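Local coordinates for acyl-coenzyme A oxidase 1 (Yarrowia lipolytica, PDB 5Y9D), which catalyses the FAD-dependent oxidation of 2,3-saturated acyl-CoAs to (2E)-enoyl-CoAs, passing electrons to oxygen to form hydrogen peroxide in peroxisomal fatty acid beta-oxidation, at residues T185-Q188 / F193-N196; V218-L223 / L303-L308; E520-A525 / L595-A600. All blocks are in the same frame, centred on the assembly; numbering follows the deposited sequence.

Contact 1. Residues T185-Q188 / F193-N196; sequences TYDQ and FIIN
A beta hairpin in the middle, beta-rich part of the enzyme brings Thr185 and Tyr186 against Ile194 and Phe193 of the returning strand. The two short strand segments run antiparallel, their directions 148° apart. Thr185 and Ile194 form a hydrogen-bonded pair: Thr185 N donates to Ile194 O at 2.9 Å, and Ile194 N returns a bond of 2.9 Å to Thr185 O. On the face carrying these two side chains, Thr185 CG2 rests 3.6 Å from the same Ile194 O, and Asp187 CB approaches Ile194 CD1 at 4.2 Å. The Asp187 carboxylate forms a salt bridge with Arg276.

The next pair, Tyr186 and Phe193, is non-hydrogen-bonded, and its aromatic rings lie on the other face. They make a T-shaped stack in which the edge of Tyr186 meets the face of Phe193, centroids 5.6 Å apart and planes at 64°. With CG beside its backbone N (chi1 -68°), Phe193 swings its ring across to the partner strand, where CE1 lies 3.8 Å from Tyr186 CB. Tyr186 OH hydrogen-bonds to Asp191 in the turn, tying the far end of that ring down, while Phe193 meets Phe235 in a second edge-to-face pair. A leucine in place of Phe193 would probably leave the edge of Tyr186 without an aromatic face to meet and open a gap beside Phe235. Alternating hydrogen-bonded and non-hydrogen-bonded pairs joined by a short turn make this a beta hairpin, here set into the mixed sheet of the acyl-CoA dehydrogenase-type middle domain.

Contact 2. Residues V218-L223 / L303-L308; sequences VCFAKL and LTYGAL
Phe220 of strand 216-225 meets Thr304 and Tyr305, which lead into helix 306-334, and the outer edge of its ring, CE2 and CZ, makes the contact. The close part is narrow. Phe220 CE2 comes to 3.4 Å from Thr304 O, and Phe220 CZ lies 3.7 Å from the same oxygen, so two neighbouring ring carbons share one carbonyl. The oxygen sits at the ring edge, in the ring plane, where the slightly positive C-H rim of an aromatic can meet a partly negative acceptor; no hydrogen bond joins the two segments. The direction of the ring follows from its first torsion (chi1 -68°), which sets CG beside the backbone N and lets the rim reach over to the incoming chain.

Around this point the packing slackens, for the side chains stand farther off than the carbonyl. Phe220 CE2 is 4.3 Å from Tyr305 CD1, with the rings meeting obliquely, and 4.4 Å from Thr304 CB. Phe220 and Tyr305 are buried; Thr304 is partly exposed, which makes its side the more solvent-facing one. Thr304 OG1 in turn lies 3.7 Å above one face of the Tyr305 ring, offset toward its rim. The Phe220 side chain is about 6 Å from a bound FAD, close to the cofactor site.

Strand 216-225 thus meets the chain just where it enters helix 306-334. Phe166 meets the Phe220 ring from the neighbouring parallel strand, Asn234 packs on it from strand 228-238, Met168 touches both Phe220 and Tyr305, and helix 122-142 packs against Ala307 and Leu308 as helix 306-334 begins.

Contact 3. Residues E520-A525 / L595-A600; sequences EFLVEA and LANLFA
Leu522 of helix 519-544 reaches across to Asn597 and Ala600 of helix 589-606, and this one leucine carries the first helix's share of the contact. Along 595-600, Leu595 faces other neighbours, packing on helices 355-391 and 619-637, and Ala596 touches Tyr578 of helix 558-581. Asn597 is the first residue to meet Leu522: its OD1 stands 4.1 Å from Leu522 CD1, the two side chains crossing at about a right angle. Leu522 CD1 is a methyl group, so this is only van der Waals contact; the polar partner of OD1 is Tyr578 OH, whose hydrogen bond it accepts. Leu598 turns its side chain the other way, toward helix 619-637, and Phe599 packs against helices 355-391 and 558-581. One helical turn beyond Asn597, Ala600 directs its methyl group at the first helix. Its CB touches Leu522 CD1 at 3.8 Å, with Leu522 CB slightly farther away at 4.2 Å. Chi1 (-64°) turns CG of Leu522 beside the backbone N, and an extended chi2 (167°) carries CD1 out to meet both Asn597 and Ala600.

The small alanine lets the backbones come near, with Leu522 CA and Ala600 CA 6.7 Å apart. All three residues are buried and no hydrogen bond crosses, which implies that this point between the helices is apolar packing, mainly methyl on methyl, with no polar bond of its own, while Asn597 spends its oxygen on Tyr578.

Overall arrangement
The three contacts follow one another along the chain without interleaving, each closing before the next opens. Contacts 1 and 2 are neighbours, their centres 16 Å apart: strands 183-187 and 216-225 lie side by side in the same mixed sheet, and Phe193 CE1 packs 3.4 Å from Leu223 CD1. Contact 1 closes a hairpin within that sheet, whereas contact 2 joins it to helix 306-334 near the FAD. Contact 3 lies across the chain's centre, 57 Å from contact 1 and 40 Å from contact 2 between centres, in the helical C-terminal region. The middle-domain sheet reaches the FAD at its helix junction, consistent with the acyl-CoA oxidase fold of a beta domain set among helical domains.

Contact 1. Residues T185-Q188 / F193-N196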
loop_
_atom_site.group_PDB
_atom_site.type_symbol
_atom_site.label_atom_id
_atom_site.label_comp_id
_atom_site.label_asym_id
_atom_site.label_seq_id
_atom_site.Cartn_x
_atom_site.Cartn_y
_atom_site.Cartn_z
ATOM N N THR A 185 30.070 7.507 -28.100
ATOM C CA THR A 185 31.430 7.891 -28.379
ATOM C C THR A 185 31.530 8.377 -29.816
ATOM O O THR A 185 31.064 7.714 -30.737
ATOM C CB THR A 185 32.466 6.798 -28.021
ATOM O OG1 THR A 185 33.533 6.814 -28.964
ATOM C CG2 THR A 185 31.876 5.427 -27.992
ATOM N N TYR A 186 32.144 9.561 -29.964
ATOM C CA TYR A 186 32.110 10.352 -31.195
ATOM C C TYR A 186 33.084 9.806 -32.203
ATOM O O TYR A 186 34.164 9.400 -31.844
ATOM C CB TYR A 186 32.451 11.823 -30.939
ATOM C CG TYR A 186 32.446 12.614 -32.231
ATOM C CD1 TYR A 186 31.268 12.791 -32.950
ATOM C CD2 TYR A 186 33.626 13.130 -32.772
ATOM C CE1 TYR A 186 31.256 13.489 -34.146
ATOM C CE2 TYR A 186 33.629 13.827 -33.973
ATOM C CZ TYR A 186 32.440 14.003 -34.650
ATOM O OH TYR A 186 32.421 14.679 -35.833
ATOM N N ASP A 187 32.677 9.779 -33.463
ATOM C CA ASP A 187 33.538 9.281 -34.521
ATOM C C ASP A 187 33.627 10.322 -35.621
ATOM O O ASP A 187 32.659 10.570 -36.331
ATOM C CB ASP A 187 33.029 7.937 -35.063
ATOM C CG ASP A 187 33.934 7.358 -36.150
ATOM O OD1 ASP A 187 34.869 8.054 -36.586
ATOM O OD2 ASP A 187 33.702 6.210 -36.582
ATOM N N GLN A 188 34.812 10.900 -35.762
ATOM C CA GLN A 188 35.041 12.028 -36.667
ATOM C C GLN A 188 35.098 11.591 -38.120
ATOM O O GLN A 188 34.521 12.245 -38.970
ATOM C CB GLN A 188 36.331 12.727 -36.269
ATOM C CG GLN A 188 36.592 14.052 -36.956
ATOM C CD GLN A 188 37.763 14.767 -36.317
ATOM O OE1 GLN A 188 38.559 14.157 -35.602
ATOM N NE2 GLN A 188 37.870 16.057 -36.559
ATOM N N PHE A 193 27.804 9.416 -33.828
ATOM C CA PHE A 193 27.973 8.794 -32.519
ATOM C C PHE A 193 27.747 7.288 -32.605
ATOM O O PHE A 193 26.872 6.780 -33.324
ATOM C CB PHE A 193 27.050 9.405 -31.469
ATOM C CG PHE A 193 27.387 10.841 -31.116
ATOM C CD1 PHE A 193 28.502 11.136 -30.355
ATOM C CD2 PHE A 193 26.602 11.866 -31.542
ATOM C CE1 PHE A 193 28.805 12.435 -30.025
ATOM C CE2 PHE A 193 26.902 13.173 -31.226
ATOM C CZ PHE A 193 28.001 13.466 -30.466
ATOM N N ILE A 194 28.576 6.590 -31.853
ATOM C CA ILE A 194 28.472 5.170 -31.646
ATOM C C ILE A 194 27.871 4.981 -30.261
ATOM O O ILE A 194 28.499 5.298 -29.237
ATOM C CB ILE A 194 29.855 4.514 -31.742
ATOM C CG1 ILE A 194 30.451 4.773 -33.116
ATOM C CG2 ILE A 194 29.797 3.011 -31.500
ATOM C CD1 ILE A 194 31.889 4.302 -33.225
ATOM N N ILE A 195 26.646 4.469 -30.257
ATOM C CA ILE A 195 25.903 4.211 -29.050
ATOM C C ILE A 195 26.067 2.761 -28.684
ATOM O O ILE A 195 25.656 1.884 -29.447
ATOM C CB ILE A 195 24.396 4.495 -29.229
ATOM C CG1 ILE A 195 24.170 5.953 -29.596
ATOM C CG2 ILE A 195 23.632 4.188 -27.966
ATOM C CD1 ILE A 195 24.692 6.944 -28.584
ATOM N N ASN A 196 26.615 2.524 -27.493
ATOM C CA ASN A 196 26.938 1.178 -27.051
ATOM C C ASN A 196 26.585 0.899 -25.588
ATOM O O ASN A 196 26.866 1.712 -24.684
ATOM C CB ASN A 196 28.415 0.857 -27.304
ATOM C CG ASN A 196 28.715 -0.640 -27.175
ATOM O OD1 ASN A 196 28.247 -1.486 -27.971
ATOM N ND2 ASN A 196 29.477 -0.981 -26.157
#

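Contact 2. Residues V218-L223 / L303-L308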
loop_
_atom_site.group_PDB
_atom_site.type_symbol
_atom_site.label_atom_id
_atom_site.label_comp_id
_atom_site.label_asym_id
_atom_site.label_seq_id
_atom_site.Cartn_x
_atom_site.Cartn_y
_atom_site.Cartn_z
ATOM N N VAL A 218 14.676 8.775 -27.254
ATOM C CA VAL A 218 15.689 9.694 -26.774
ATOM C C VAL A 218 16.467 8.925 -25.768
ATOM O O VAL A 218 15.907 8.393 -24.838
ATOM C CB VAL A 218 15.101 10.911 -26.068
ATOM C CG1 VAL A 218 16.203 11.727 -25.414
ATOM C CG2 VAL A 218 14.373 11.771 -27.056
ATOM N N CYS A 219 17.765 8.854 -25.938
ATOM C CA CYS A 219 18.557 7.933 -25.137
ATOM C C CYS A 219 19.650 8.700 -24.403
ATOM O O CYS A 219 20.313 9.532 -24.997
ATOM C CB CYS A 219 19.131 6.876 -26.064
ATOM S SG CYS A 219 20.620 6.065 -25.473
ATOM N N PHE A 220 19.800 8.470 -23.108
ATOM C CA PHE A 220 20.793 9.216 -22.332
ATOM C C PHE A 220 22.064 8.367 -22.214
ATOM O O PHE A 220 21.982 7.189 -21.915
ATOM C CB PHE A 220 20.268 9.600 -20.957
ATOM C CG PHE A 220 19.170 10.618 -20.990
ATOM C CD1 PHE A 220 17.882 10.262 -21.411
ATOM C CD2 PHE A 220 19.402 11.923 -20.597
ATOM C CE1 PHE A 220 16.855 11.195 -21.440
ATOM C CE2 PHE A 220 18.387 12.861 -20.628
ATOM C CZ PHE A 220 17.102 12.495 -21.038
ATOM N N ALA A 221 23.226 8.971 -22.445
ATOM C CA ALA A 221 24.486 8.242 -22.482
ATOM C C ALA A 221 25.677 9.157 -22.200
ATOM O O ALA A 221 25.600 10.383 -22.349
ATOM C CB ALA A 221 24.659 7.602 -23.853
ATOM N N LYS A 222 26.794 8.543 -21.841
ATOM C CA LYS A 222 28.025 9.280 -21.631
ATOM C C LYS A 222 28.631 9.625 -22.961
ATOM O O LYS A 222 28.918 8.750 -23.786
ATOM C CB LYS A 222 29.004 8.486 -20.776
ATOM C CG LYS A 222 28.536 8.340 -19.347
ATOM C CD LYS A 222 28.218 9.713 -18.765
ATOM C CE LYS A 222 27.981 9.670 -17.276
ATOM N NZ LYS A 222 29.110 8.977 -16.592
ATOM N N LEU A 223 28.780 10.927 -23.170
ATOM C CA LEU A 223 29.346 11.482 -24.388
ATOM C C LEU A 223 30.854 11.289 -24.342
ATOM O O LEU A 223 31.538 11.907 -23.505
ATOM C CB LEU A 223 29.023 12.961 -24.410
ATOM C CG LEU A 223 29.712 13.807 -25.453
ATOM C CD1 LEU A 223 29.265 13.301 -26.804
ATOM C CD2 LEU A 223 29.308 15.258 -25.216
ATOM N N LEU A 303 19.808 20.880 -17.498
ATOM C CA LEU A 303 18.587 20.957 -18.291
ATOM C C LEU A 303 18.558 19.878 -19.366
ATOM O O LEU A 303 17.857 20.011 -20.369
ATOM C CB LEU A 303 18.438 22.354 -18.917
ATOM C CG LEU A 303 18.560 23.587 -17.995
ATOM C CD1 LEU A 303 17.795 24.760 -18.588
ATOM C CD2 LEU A 303 18.095 23.340 -16.567
ATOM N N THR A 304 19.334 18.818 -19.143
ATOM C CA THR A 304 19.174 17.554 -19.861
ATOM C C THR A 304 17.950 16.793 -19.324
ATOM O O THR A 304 17.332 16.008 -20.052
ATOM C CB THR A 304 20.451 16.675 -19.763
ATOM O OG1 THR A 304 21.197 17.031 -18.593
ATOM C CG2 THR A 304 21.347 16.882 -20.982
ATOM N N TYR A 305 17.595 17.054 -18.061
ATOM C CA TYR A 305 16.431 16.446 -17.399
ATOM C C TYR A 305 15.272 17.439 -17.272
ATOM O O TYR A 305 14.479 17.350 -16.344
ATOM C CB TYR A 305 16.827 15.947 -16.008
ATOM C CG TYR A 305 18.224 15.368 -15.951
ATOM C CD1 TYR A 305 18.514 14.148 -16.548
ATOM C CD2 TYR A 305 19.254 16.043 -15.306
ATOM C CE1 TYR A 305 19.792 13.612 -16.509
ATOM C CE2 TYR A 305 20.534 15.514 -15.255
ATOM C CZ TYR A 305 20.804 14.300 -15.863
ATOM O OH TYR A 305 22.082 13.773 -15.812
ATOM N N GLY A 306 15.174 18.378 -18.207
ATOM C CA GLY A 306 14.129 19.395 -18.174
ATOM C C GLY A 306 12.717 18.841 -18.268
ATOM O O GLY A 306 11.794 19.364 -17.632
ATOM N N ALA A 307 12.556 17.778 -19.058
ATOM C CA ALA A 307 11.250 17.107 -19.260
ATOM C C ALA A 307 10.714 16.431 -17.988
ATOM O O ALA A 307 9.493 16.330 -17.791
ATOM C CB ALA A 307 11.345 16.087 -20.399
ATOM N N LEU A 308 11.638 15.989 -17.131
ATOM C CA LEU A 308 11.281 15.332 -15.878
ATOM C C LEU A 308 10.581 16.262 -14.902
ATOM O O LEU A 308 9.758 15.806 -14.106
ATOM C CB LEU A 308 12.515 14.718 -15.220
ATOM C CG LEU A 308 13.179 13.576 -16.022
ATOM C CD1 LEU A 308 14.372 12.975 -15.270
ATOM C CD2 LEU A 308 12.160 12.498 -16.382
#

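Contact 3. Residues E520-A525 / L595-A600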
loop_
_atom_site.group_PDB
_atom_site.type_symbol
_atom_site.label_atom_id
_atom_site.label_comp_id
_atom_site.label_asym_id
_atom_site.label_seq_id
_atom_site.Cartn_x
_atom_site.Cartn_y
_atom_site.Cartn_z
ATOM N N GLU A 520 -2.991 32.177 11.417
ATOM C CA GLU A 520 -1.680 32.811 11.637
ATOM C C GLU A 520 -0.847 31.989 12.611
ATOM O O GLU A 520 0.341 31.825 12.421
ATOM C CB GLU A 520 -1.790 34.256 12.179
ATOM C CG GLU A 520 -0.441 35.005 12.224
ATOM C CD GLU A 520 -0.248 35.923 13.451
ATOM O OE1 GLU A 520 -1.162 36.731 13.751
ATOM O OE2 GLU A 520 0.833 35.854 14.100
ATOM N N PHE A 521 -1.460 31.491 13.663
ATOM C CA PHE A 521 -0.683 30.801 14.661
ATOM C C PHE A 521 -0.195 29.449 14.135
ATOM O O PHE A 521 0.948 29.053 14.386
ATOM C CB PHE A 521 -1.472 30.607 15.953
ATOM C CG PHE A 521 -0.742 29.774 16.953
ATOM C CD1 PHE A 521 0.168 30.355 17.820
ATOM C CD2 PHE A 521 -0.890 28.391 16.959
ATOM C CE1 PHE A 521 0.879 29.569 18.708
ATOM C CE2 PHE A 521 -0.181 27.601 17.837
ATOM C CZ PHE A 521 0.707 28.193 18.714
ATOM N N LEU A 522 -1.066 28.737 13.423
ATOM C CA LEU A 522 -0.742 27.397 12.934
ATOM C C LEU A 522 0.371 27.538 11.927
ATOM O O LEU A 522 1.400 26.866 12.029
ATOM C CB LEU A 522 -1.973 26.714 12.325
ATOM C CG LEU A 522 -3.063 26.478 13.372
ATOM C CD1 LEU A 522 -4.396 26.088 12.761
ATOM C CD2 LEU A 522 -2.599 25.465 14.398
ATOM N N VAL A 523 0.186 28.467 11.003
ATOM C CA VAL A 523 1.209 28.740 9.990
ATOM C C VAL A 523 2.558 28.975 10.668
ATOM O O VAL A 523 3.524 28.248 10.432
ATOM C CB VAL A 523 0.833 29.948 9.109
ATOM C CG1 VAL A 523 2.007 30.393 8.254
ATOM C CG2 VAL A 523 -0.347 29.602 8.211
ATOM N N GLU A 524 2.575 29.964 11.549
ATOM C CA GLU A 524 3.753 30.364 12.292
ATOM C C GLU A 524 4.302 29.191 13.080
ATOM O O GLU A 524 5.515 29.036 13.195
ATOM C CB GLU A 524 3.410 31.545 13.217
ATOM C CG GLU A 524 4.589 32.103 14.016
ATOM C CD GLU A 524 5.746 32.530 13.129
ATOM O OE1 GLU A 524 5.455 32.952 11.991
ATOM O OE2 GLU A 524 6.932 32.440 13.547
ATOM N N ALA A 525 3.422 28.336 13.605
ATOM C CA ALA A 525 3.899 27.172 14.345
ATOM C C ALA A 525 4.640 26.253 13.410
ATOM O O ALA A 525 5.695 25.685 13.761
ATOM C CB ALA A 525 2.762 26.435 15.010
ATOM N N LEU A 595 -11.910 22.789 6.984
ATOM C CA LEU A 595 -10.989 21.830 6.374
ATOM C C LEU A 595 -9.517 22.218 6.605
ATOM O O LEU A 595 -8.731 21.364 6.987
ATOM C CB LEU A 595 -11.242 21.707 4.862
ATOM C CG LEU A 595 -12.493 20.978 4.417
ATOM C CD1 LEU A 595 -12.717 21.193 2.940
ATOM C CD2 LEU A 595 -12.380 19.492 4.747
ATOM N N ALA A 596 -9.162 23.489 6.350
ATOM C CA ALA A 596 -7.787 23.982 6.581
ATOM C C ALA A 596 -7.287 23.712 7.984
ATOM O O ALA A 596 -6.222 23.128 8.149
ATOM C CB ALA A 596 -7.683 25.469 6.321
ATOM N N ASN A 597 -8.054 24.121 8.996
ATOM C CA ASN A 597 -7.589 23.988 10.370
ATOM C C ASN A 597 -7.516 22.541 10.777
ATOM O O ASN A 597 -6.660 22.161 11.579
ATOM C CB ASN A 597 -8.513 24.681 11.349
ATOM C CG ASN A 597 -8.673 26.151 11.062
ATOM O OD1 ASN A 597 -7.764 26.805 10.546
ATOM N ND2 ASN A 597 -9.849 26.678 11.384
ATOM N N LEU A 598 -8.447 21.751 10.257
ATOM C CA LEU A 598 -8.418 20.332 10.454
ATOM C C LEU A 598 -7.109 19.748 9.908
ATOM O O LEU A 598 -6.405 19.016 10.594
ATOM C CB LEU A 598 -9.620 19.697 9.769
ATOM C CG LEU A 598 -9.643 18.169 9.758
ATOM C CD1 LEU A 598 -9.499 17.606 11.153
ATOM C CD2 LEU A 598 -10.947 17.715 9.132
ATOM N N PHE A 599 -6.788 20.071 8.666
ATOM C CA PHE A 599 -5.529 19.647 8.030
ATOM C C PHE A 599 -4.331 20.067 8.891
ATOM O O PHE A 599 -3.503 19.252 9.261
ATOM C CB PHE A 599 -5.464 20.274 6.618
ATOM C CG PHE A 599 -4.189 20.013 5.871
ATOM C CD1 PHE A 599 -3.629 18.762 5.842
ATOM C CD2 PHE A 599 -3.589 21.034 5.155
ATOM C CE1 PHE A 599 -2.461 18.523 5.184
ATOM C CE2 PHE A 599 -2.427 20.807 4.458
ATOM C CZ PHE A 599 -1.861 19.544 4.480
ATOM N N ALA A 600 -4.258 21.348 9.213
ATOM C CA ALA A 600 -3.198 21.882 10.071
ATOM C C ALA A 600 -3.085 21.161 11.409
ATOM O O ALA A 600 -2.014 20.626 11.719
ATOM C CB ALA A 600 -3.413 23.371 10.298
#